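Local coordinates for probable Zn binding protein (Lactobacillus acidophilus, PDB 3Q69) that is a putative mucus-binding protein, represented here by its Muc B2-like domain, which probably contributes to attachment of the bacterium to mucus, at residues V10-R18 and H26-I34. Numbering follows the deposited sequence.
Sequences VVTQTIHYR and HDDHVVSLI
Val11, Gln13 and Ile15 of strand 10-18 exchange paired backbone hydrogen bonds with Leu33, Val31 and His29 of segment 26-34, the two strands running antiparallel at 159° between axes 4.5 Å apart. Past Asp28 the pairing slips by one residue, and only a weak bond, His26 N to Tyr17 O at 3.4 Å, spans the strands. Near this end His16 ND1 donates to Asp28 OD1 over 2.8 Å; the oxygen is met from above the carboxylate plane, which stands 76° from the imidazole. Both side chains carry CG anti to their own carbonyl carbon (chi1 near -65° in each), which brings ring and carboxylate together on the face that also carries Thr12 and Thr14. His16 NE2 is bonded to Glu97, so the ring bridges two carboxylates, which would probably favour its protonated form. A leucine in place of His16 would probably leave Asp28 and Glu97 without their shared partner. On the other face, Tyr17 lies alongside His26 and His29, its ring edge reaching Asp27 O (CD2 to O 3.3 Å) and its OH lying 3.9 Å from His29 CB. His26 ND1 in turn donates to Asp27 O at 2.9 Å, fixing the imidazole's rotation. Farther along, Val31 CG2 packs on Gln13 CB at 3.7 Å. This hairpin pairing lies within the mixed sheet: strand 96-104 runs parallel to 2-19 along its other edge, while strands 55-64 and 77-86 cover the face bearing Val11, Gln13, Ile15 and Tyr17.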
ATOM      1  N   VAL A  10       5.984  -4.644  -2.485  1.00 16.20           N
ATOM      2  CA  VAL A  10       5.544  -3.276  -2.675  1.00 16.47           C
ATOM      3  C   VAL A  10       4.028  -3.225  -2.568  1.00 16.85           C
ATOM      4  O   VAL A  10       3.346  -3.941  -3.283  1.00 17.21           O
ATOM      5  CB  VAL A  10       5.961  -2.749  -4.070  1.00 16.98           C
ATOM      6  CG1 VAL A  10       5.626  -1.275  -4.195  1.00 18.93           C
ATOM      7  CG2 VAL A  10       7.451  -2.996  -4.301  1.00 18.92           C
ATOM      8  N   VAL A  11       3.511  -2.386  -1.675  1.00 15.88           N
ATOM      9  CA  VAL A  11       2.078  -2.240  -1.514  1.00 14.34           C
ATOM     10  C   VAL A  11       1.688  -0.838  -1.932  1.00 16.21           C
ATOM     11  O   VAL A  11       2.265   0.135  -1.468  1.00 15.46           O
ATOM     12  CB  VAL A  11       1.641  -2.439  -0.068  1.00 17.33           C
ATOM     13  CG1 VAL A  11       0.123  -2.441  -0.006  1.00 14.99           C
ATOM     14  CG2 VAL A  11       2.211  -3.748   0.479  1.00 16.04           C
ATOM     15  N   THR A  12       0.697  -0.722  -2.800  1.00 17.56           N
ATOM     16  CA  THR A  12       0.307   0.592  -3.243  1.00 19.00           C
ATOM     17  C   THR A  12      -1.128   0.919  -2.884  1.00 18.30           C
ATOM     18  O   THR A  12      -1.961   0.048  -2.736  1.00 20.57           O
ATOM     19  CB  THR A  12       0.489   0.710  -4.767  1.00 20.85           C
ATOM     20  OG1 THR A  12      -0.597   0.053  -5.423  1.00 25.30           O
ATOM     21  CG2 THR A  12       1.791   0.032  -5.193  1.00 18.63           C
ATOM     22  N   GLN A  13      -1.399   2.206  -2.754  1.00 17.96           N
ATOM     23  CA  GLN A  13      -2.728   2.704  -2.447  1.00 20.79           C
ATOM     24  C   GLN A  13      -3.186   3.560  -3.622  1.00 21.05           C
ATOM     25  O   GLN A  13      -2.525   4.527  -3.978  1.00 21.18           O
ATOM     26  CB  GLN A  13      -2.697   3.554  -1.177  1.00 18.90           C
ATOM     27  CG  GLN A  13      -4.052   4.137  -0.816  1.00 22.11           C
ATOM     28  CD  GLN A  13      -3.974   5.155   0.288  1.00 21.24           C
ATOM     29  OE1 GLN A  13      -3.296   6.176   0.167  1.00 20.81           O
ATOM     30  NE2 GLN A  13      -4.665   4.890   1.374  1.00 18.63           N
ATOM     31  N   THR A  14      -4.307   3.185  -4.227  1.00 21.03           N
ATOM     32  CA  THR A  14      -4.858   3.921  -5.361  1.00 19.77           C
ATOM     33  C   THR A  14      -6.225   4.482  -5.011  1.00 19.71           C
ATOM     34  O   THR A  14      -7.168   3.742  -4.773  1.00 19.40           O
ATOM     35  CB  THR A  14      -4.998   3.026  -6.605  1.00 19.90           C
ATOM     36  OG1 THR A  14      -3.711   2.544  -6.996  1.00 16.65           O
ATOM     37  CG2 THR A  14      -5.609   3.803  -7.751  1.00 21.35           C
ATOM     38  N   ILE A  15      -6.314   5.805  -4.989  1.00 20.87           N
ATOM     39  CA  ILE A  15      -7.549   6.505  -4.677  1.00 21.12           C
ATOM     40  C   ILE A  15      -8.164   7.146  -5.924  1.00 22.20           C
ATOM     41  O   ILE A  15      -7.533   7.972  -6.585  1.00 22.94           O
ATOM     42  CB  ILE A  15      -7.300   7.607  -3.625  1.00 20.45           C
ATOM     43  CG1 ILE A  15      -6.656   7.007  -2.382  1.00 21.55           C
ATOM     44  CG2 ILE A  15      -8.619   8.278  -3.249  1.00 20.40           C
ATOM     45  CD1 ILE A  15      -7.520   6.011  -1.675  1.00 20.94           C
ATOM     46  N   HIS A  16      -9.403   6.766  -6.228  1.00 22.13           N
ATOM     47  CA  HIS A  16     -10.110   7.292  -7.389  1.00 23.07           C
ATOM     48  C   HIS A  16     -11.040   8.412  -6.945  1.00 24.27           C
ATOM     49  O   HIS A  16     -11.602   8.374  -5.837  1.00 22.33           O
ATOM     50  CB  HIS A  16     -10.925   6.186  -8.065  1.00 20.89           C
ATOM     51  CG  HIS A  16     -10.088   5.089  -8.652  1.00 21.42           C
ATOM     52  ND1 HIS A  16      -9.183   5.304  -9.663  1.00 20.27           N
ATOM     53  CD2 HIS A  16     -10.036   3.765  -8.366  1.00 21.01           C
ATOM     54  CE1 HIS A  16      -8.603   4.153  -9.983  1.00 19.95           C
ATOM     55  NE2 HIS A  16      -9.104   3.211  -9.212  1.00 19.30           N
ATOM     56  N   TYR A  17     -11.194   9.414  -7.807  1.00 24.81           N
ATOM     57  CA  TYR A  17     -12.061  10.545  -7.514  1.00 25.55           C
ATOM     58  C   TYR A  17     -13.047  10.696  -8.666  1.00 26.30           C
ATOM     59  O   TYR A  17     -12.661  11.006  -9.782  1.00 26.71           O
ATOM     60  CB  TYR A  17     -11.225  11.814  -7.346  1.00 24.45           C
ATOM     61  CG  TYR A  17     -10.223  11.719  -6.217  1.00 25.79           C
ATOM     62  CD1 TYR A  17     -10.632  11.787  -4.895  1.00 25.35           C
ATOM     63  CD2 TYR A  17      -8.868  11.516  -6.472  1.00 27.36           C
ATOM     64  CE1 TYR A  17      -9.724  11.653  -3.855  1.00 26.98           C
ATOM     65  CE2 TYR A  17      -7.946  11.381  -5.434  1.00 28.25           C
ATOM     66  CZ  TYR A  17      -8.388  11.452  -4.130  1.00 27.18           C
ATOM     67  OH  TYR A  17      -7.501  11.327  -3.086  1.00 28.56           O
ATOM     68  N   ARG A  18     -14.320  10.453  -8.382  1.00 27.48           N
ATOM     69  CA  ARG A  18     -15.365  10.547  -9.388  1.00 28.36           C
ATOM     70  C   ARG A  18     -16.613  11.262  -8.877  1.00 28.82           C
ATOM     71  O   ARG A  18     -16.806  11.432  -7.664  1.00 27.48           O
ATOM     72  CB  ARG A  18     -15.746   9.145  -9.862  1.00 28.76           C
ATOM     73  CG  ARG A  18     -14.632   8.426 -10.597  1.00 32.84           C
ATOM     74  CD  ARG A  18     -15.124   7.129 -11.199  1.00 37.31           C
ATOM     75  NE  ARG A  18     -14.222   6.627 -12.226  1.00 42.48           N
ATOM     76  CZ  ARG A  18     -14.496   5.594 -13.018  1.00 44.80           C
ATOM     77  NH1 ARG A  18     -15.651   4.946 -12.897  1.00 45.72           N
ATOM     78  NH2 ARG A  18     -13.617   5.217 -13.943  1.00 45.84           N
ATOM     79  N   HIS A  26     -11.149  14.014 -10.518  1.00 33.05           N
ATOM     80  CA  HIS A  26      -9.771  14.427 -10.271  1.00 33.31           C
ATOM     81  C   HIS A  26      -8.816  13.253 -10.528  1.00 33.46           C
ATOM     82  O   HIS A  26      -9.202  12.086 -10.361  1.00 34.42           O
ATOM     83  CB  HIS A  26      -9.652  14.901  -8.819  1.00 34.44           C
ATOM     84  CG  HIS A  26      -8.334  15.525  -8.492  1.00 36.07           C
ATOM     85  ND1 HIS A  26      -7.150  14.824  -8.532  1.00 37.09           N
ATOM     86  CD2 HIS A  26      -8.010  16.795  -8.153  1.00 37.19           C
ATOM     87  CE1 HIS A  26      -6.150  15.637  -8.234  1.00 37.33           C
ATOM     88  NE2 HIS A  26      -6.646  16.837  -8.001  1.00 37.12           N
ATOM     89  N   ASP A  27      -7.576  13.542 -10.922  1.00 31.42           N
ATOM     90  CA  ASP A  27      -6.616  12.462 -11.185  1.00 30.69           C
ATOM     91  C   ASP A  27      -6.463  11.548  -9.967  1.00 28.48           C
ATOM     92  O   ASP A  27      -6.532  11.996  -8.819  1.00 27.00           O
ATOM     93  CB  ASP A  27      -5.227  13.009 -11.547  1.00 32.68           C
ATOM     94  CG  ASP A  27      -5.202  13.731 -12.882  1.00 33.84           C
ATOM     95  OD1 ASP A  27      -5.806  13.234 -13.861  1.00 31.80           O
ATOM     96  OD2 ASP A  27      -4.552  14.798 -12.946  1.00 35.47           O
ATOM     97  N   ASP A  28      -6.227  10.270 -10.227  1.00 27.46           N
ATOM     98  CA  ASP A  28      -6.069   9.306  -9.159  1.00 27.78           C
ATOM     99  C   ASP A  28      -4.843   9.654  -8.317  1.00 26.61           C
ATOM    100  O   ASP A  28      -3.885  10.262  -8.814  1.00 23.59           O
ATOM    101  CB  ASP A  28      -5.904   7.895  -9.734  1.00 28.88           C
ATOM    102  CG  ASP A  28      -7.133   7.416 -10.489  1.00 31.43           C
ATOM    103  OD1 ASP A  28      -8.249   7.906 -10.189  1.00 33.69           O
ATOM    104  OD2 ASP A  28      -6.978   6.536 -11.369  1.00 36.46           O
ATOM    105  N   HIS A  29      -4.885   9.270  -7.043  1.00 25.01           N
ATOM    106  CA  HIS A  29      -3.767   9.511  -6.146  1.00 24.43           C
ATOM    107  C   HIS A  29      -3.133   8.169  -5.849  1.00 23.74           C
ATOM    108  O   HIS A  29      -3.766   7.303  -5.266  1.00 23.16           O
ATOM    109  CB  HIS A  29      -4.236  10.150  -4.853  1.00 25.99           C
ATOM    110  CG  HIS A  29      -3.117  10.586  -3.962  1.00 28.70           C
ATOM    111  ND1 HIS A  29      -2.210   9.704  -3.422  1.00 30.11           N
ATOM    112  CD2 HIS A  29      -2.766  11.816  -3.517  1.00 30.32           C
ATOM    113  CE1 HIS A  29      -1.344  10.372  -2.674  1.00 32.20           C
ATOM    114  NE2 HIS A  29      -1.660  11.651  -2.716  1.00 32.25           N
ATOM    115  N   VAL A  30      -1.895   7.982  -6.288  1.00 22.27           N
ATOM    116  CA  VAL A  30      -1.198   6.725  -6.056  1.00 21.91           C
ATOM    117  C   VAL A  30       0.050   6.915  -5.221  1.00 22.15           C
ATOM    118  O   VAL A  30       0.821   7.837  -5.465  1.00 22.72           O
ATOM    119  CB  VAL A  30      -0.813   6.064  -7.396  1.00 21.27           C
ATOM    120  CG1 VAL A  30      -0.248   4.697  -7.167  1.00 21.37           C
ATOM    121  CG2 VAL A  30      -2.056   5.986  -8.308  1.00 22.54           C
ATOM    122  N   VAL A  31       0.211   6.053  -4.217  1.00 22.01           N
ATOM    123  CA  VAL A  31       1.371   6.058  -3.335  1.00 20.13           C
ATOM    124  C   VAL A  31       1.768   4.618  -3.076  1.00 17.62           C
ATOM    125  O   VAL A  31       0.970   3.682  -3.215  1.00 16.39           O
ATOM    126  CB  VAL A  31       1.108   6.755  -1.974  1.00 21.13           C
ATOM    127  CG1 VAL A  31       1.003   8.245  -2.185  1.00 21.53           C
ATOM    128  CG2 VAL A  31      -0.162   6.220  -1.331  1.00 22.33           C
ATOM    129  N   SER A  32       3.002   4.445  -2.648  1.00 18.71           N
ATOM    130  CA  SER A  32       3.494   3.108  -2.447  1.00 18.77           C
ATOM    131  C   SER A  32       4.297   2.939  -1.183  1.00 17.71           C
ATOM    132  O   SER A  32       4.880   3.888  -0.670  1.00 16.43           O
ATOM    133  CB  SER A  32       4.338   2.716  -3.662  1.00 22.42           C
ATOM    134  OG  SER A  32       5.096   1.557  -3.396  1.00 31.67           O
ATOM    135  N   LEU A  33       4.327   1.713  -0.687  1.00 14.35           N
ATOM    136  CA  LEU A  33       5.085   1.393   0.514  1.00 14.15           C
ATOM    137  C   LEU A  33       5.947   0.198   0.124  1.00 12.94           C
ATOM    138  O   LEU A  33       5.450  -0.834  -0.349  1.00 15.66           O
ATOM    139  CB  LEU A  33       4.137   1.044   1.669  1.00 13.40           C
ATOM    140  CG  LEU A  33       3.294   2.212   2.188  1.00 15.40           C
ATOM    141  CD1 LEU A  33       2.380   1.773   3.292  1.00 16.87           C
ATOM    142  CD2 LEU A  33       4.206   3.319   2.625  1.00 18.09           C
ATOM    143  N   ILE A  34       7.251   0.346   0.308  1.00 13.25           N
ATOM    144  CA  ILE A  34       8.193  -0.700  -0.060  1.00 13.43           C
ATOM    145  C   ILE A  34       8.751  -1.392   1.189  1.00 13.33           C
ATOM    146  O   ILE A  34       9.308  -0.759   2.075  1.00 12.15           O
ATOM    147  CB  ILE A  34       9.317  -0.087  -0.902  1.00 13.71           C
ATOM    148  CG1 ILE A  34       8.668   0.727  -2.026  1.00 13.82           C
ATOM    149  CG2 ILE A  34      10.239  -1.184  -1.474  1.00 12.88           C
ATOM    150  CD1 ILE A  34       9.647   1.532  -2.906  1.00 18.32           C
TER